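Local coordinates for protein acetylornithine aminotransferase (Aquifex aeolicus, PDB 2EH6) that catalyses the pyridoxal-phosphate-dependent transfer of an amino group between N(2)-acetyl-L-ornithine and 2-oxoglutarate, a step of arginine biosynthesis, at residues A[63-66]-A[67-71]. Residues are numbered along the deposited sequence; the frame is centred on the assembly and turned at random.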
loop_
_atom_site.group_PDB
_atom_site.type_symbol
_atom_site.label_atom_id
_atom_site.label_comp_id
_atom_site.label_asym_id
_atom_site.label_seq_id
_atom_site.Cartn_x
_atom_site.Cartn_y
_atom_site.Cartn_z
ATOM N N VAL A 63 5.553 8.889 -11.874
ATOM C CA VAL A 63 5.465 10.347 -12.042
ATOM C C VAL A 63 4.519 11.020 -11.021
ATOM O O VAL A 63 4.536 12.226 -10.819
ATOM C CB VAL A 63 4.973 10.631 -13.469
ATOM C CG1 VAL A 63 5.926 10.011 -14.493
ATOM C CG2 VAL A 63 3.585 10.054 -13.653
ATOM N N SER A 64 3.659 10.179 -10.389
ATOM C CA SER A 64 2.586 10.643 -9.477
ATOM C C SER A 64 1.313 11.057 -10.211
ATOM O O SER A 64 1.296 11.365 -11.392
ATOM C CB SER A 64 3.041 11.790 -8.574
ATOM O OG SER A 64 2.782 13.032 -9.218
ATOM N N ASN A 65 0.207 11.055 -9.435
ATOM C CA ASN A 65 -1.078 11.467 -9.990
ATOM C C ASN A 65 -1.248 12.994 -10.036
ATOM O O ASN A 65 -2.356 13.512 -10.120
ATOM C CB ASN A 65 -2.188 10.834 -9.151
ATOM C CG ASN A 65 -2.163 9.336 -9.338
ATOM O OD1 ASN A 65 -2.348 8.814 -10.433
ATOM N ND2 ASN A 65 -1.921 8.632 -8.219
ATOM N N LEU A 66 -0.110 13.722 -9.928
ATOM C CA LEU A 66 -0.151 15.162 -10.207
ATOM C C LEU A 66 -0.409 15.399 -11.697
ATOM O O LEU A 66 -0.916 16.427 -12.125
ATOM C CB LEU A 66 1.204 15.780 -9.843
ATOM C CG LEU A 66 1.503 15.787 -8.342
ATOM C CD1 LEU A 66 2.900 16.333 -8.034
ATOM C CD2 LEU A 66 0.521 16.643 -7.549
ATOM N N TYR A 67 0.026 14.404 -12.499
ATOM C CA TYR A 67 -0.103 14.495 -13.947
ATOM C C TYR A 67 -1.032 13.403 -14.494
ATOM O O TYR A 67 -1.513 12.539 -13.772
ATOM C CB TYR A 67 1.296 14.373 -14.579
ATOM C CG TYR A 67 2.314 15.107 -13.769
ATOM C CD1 TYR A 67 2.422 16.490 -13.872
ATOM C CD2 TYR A 67 3.176 14.408 -12.921
ATOM C CE1 TYR A 67 3.380 17.171 -13.136
ATOM C CE2 TYR A 67 4.139 15.087 -12.192
ATOM C CZ TYR A 67 4.248 16.461 -12.304
ATOM O OH TYR A 67 5.216 17.143 -11.592
ATOM N N GLU A 68 -1.238 13.442 -15.808
ATOM C CA GLU A 68 -2.034 12.432 -16.493
ATOM C C GLU A 68 -1.256 11.121 -16.540
ATOM O O GLU A 68 -0.070 11.115 -16.860
ATOM C CB GLU A 68 -2.336 12.863 -17.927
ATOM C CG GLU A 68 -3.398 13.927 -18.072
ATOM C CD GLU A 68 -3.580 14.340 -19.520
ATOM O OE1 GLU A 68 -3.670 13.439 -20.383
ATOM O OE2 GLU A 68 -3.636 15.556 -19.796
ATOM N N ASN A 69 -1.928 10.019 -16.221
ATOM C CA ASN A 69 -1.314 8.692 -16.252
ATOM C C ASN A 69 -2.102 7.838 -17.247
ATOM O O ASN A 69 -2.964 7.049 -16.854
ATOM C CB ASN A 69 -1.363 8.035 -14.862
ATOM C CG ASN A 69 -0.348 8.619 -13.895
ATOM O OD1 ASN A 69 0.451 7.888 -13.315
ATOM N ND2 ASN A 69 -0.383 9.937 -13.706
ATOM N N PRO A 70 -1.816 7.986 -18.552
ATOM C CA PRO A 70 -2.500 7.235 -19.613
ATOM C C PRO A 70 -2.542 5.726 -19.387
ATOM O O PRO A 70 -3.498 5.053 -19.774
ATOM C CB PRO A 70 -1.709 7.614 -20.864
ATOM C CG PRO A 70 -1.243 9.013 -20.552
ATOM C CD PRO A 70 -0.783 8.870 -19.122
ATOM N N TRP A 71 -1.493 5.189 -18.775
ATOM C CA TRP A 71 -1.438 3.756 -18.499
ATOM C C TRP A 71 -2.553 3.358 -17.535
ATOM O O TRP A 71 -3.028 2.224 -17.566
ATOM C CB TRP A 71 -0.066 3.387 -17.933
ATOM C CG TRP A 71 0.453 4.383 -16.959
ATOM C CD1 TRP A 71 0.167 4.457 -15.627
ATOM C CD2 TRP A 71 1.331 5.478 -17.243
ATOM N NE1 TRP A 71 0.812 5.530 -15.064
ATOM C CE2 TRP A 71 1.533 6.175 -16.034
ATOM C CE3 TRP A 71 1.970 5.938 -18.406
ATOM C CZ2 TRP A 71 2.345 7.311 -15.948
ATOM C CZ3 TRP A 71 2.779 7.070 -18.322
ATOM C CH2 TRP A 71 2.958 7.744 -17.099
HETATM O O HOH W 1 2.767 7.658 -11.292
#
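Ser64 O receives two N-H groups from the residues that follow it. Asn69 ND2 lies 3.2 Å from Ser64 O, nearly straight at 168°, and Tyr67 N bonds weakly to Ser64 O at 3.5 Å. The amide of Asn69 holds the oxygen close to its own plane yet approaches from above the Ser64 carbonyl plane, 44° out of it. Its ND2 also reaches Tyr67 O weakly, while OD1 accepts a weak bond from Trp71 NE1 and a water proton; the same water accepts from Val63 N, 3.1 Å away. Both ends of this amide are therefore engaged, which is consistent with the flip modelled. Ser64 OG, accepting from Leu66 N at 3.1 Å, forms an ST turn.

The Tyr67 ring lies back over this turn, with CG anti to the carbonyl carbon (chi1 -39°). Leu66 CB sits 3.8 Å from the ring centroid, over the centre of one face, a CH-pi contact, whereas Val63 O meets the ring edge in plane at CE2. An alanine in place of Tyr67 would probably lose the CH-pi contact with Leu66 CB and the ring edge beside Val63 O, leaving Phe14 of the second subunit without its edge-to-face partner. Val63 CG2 touches the edge of the Trp71 indole, 3.8 Å from CZ2.

Asn65 OD1 bonds to Gln72 and to Arg9 of the second subunit. The Ser64 side chain lies about 5 Å from that of Thr270, a pyridoxal-phosphate-binding residue. The loop follows helix 47-59 and leads into helix 70-81, where Trp71 packs on Pro275 and Cys278 of helix 275-308.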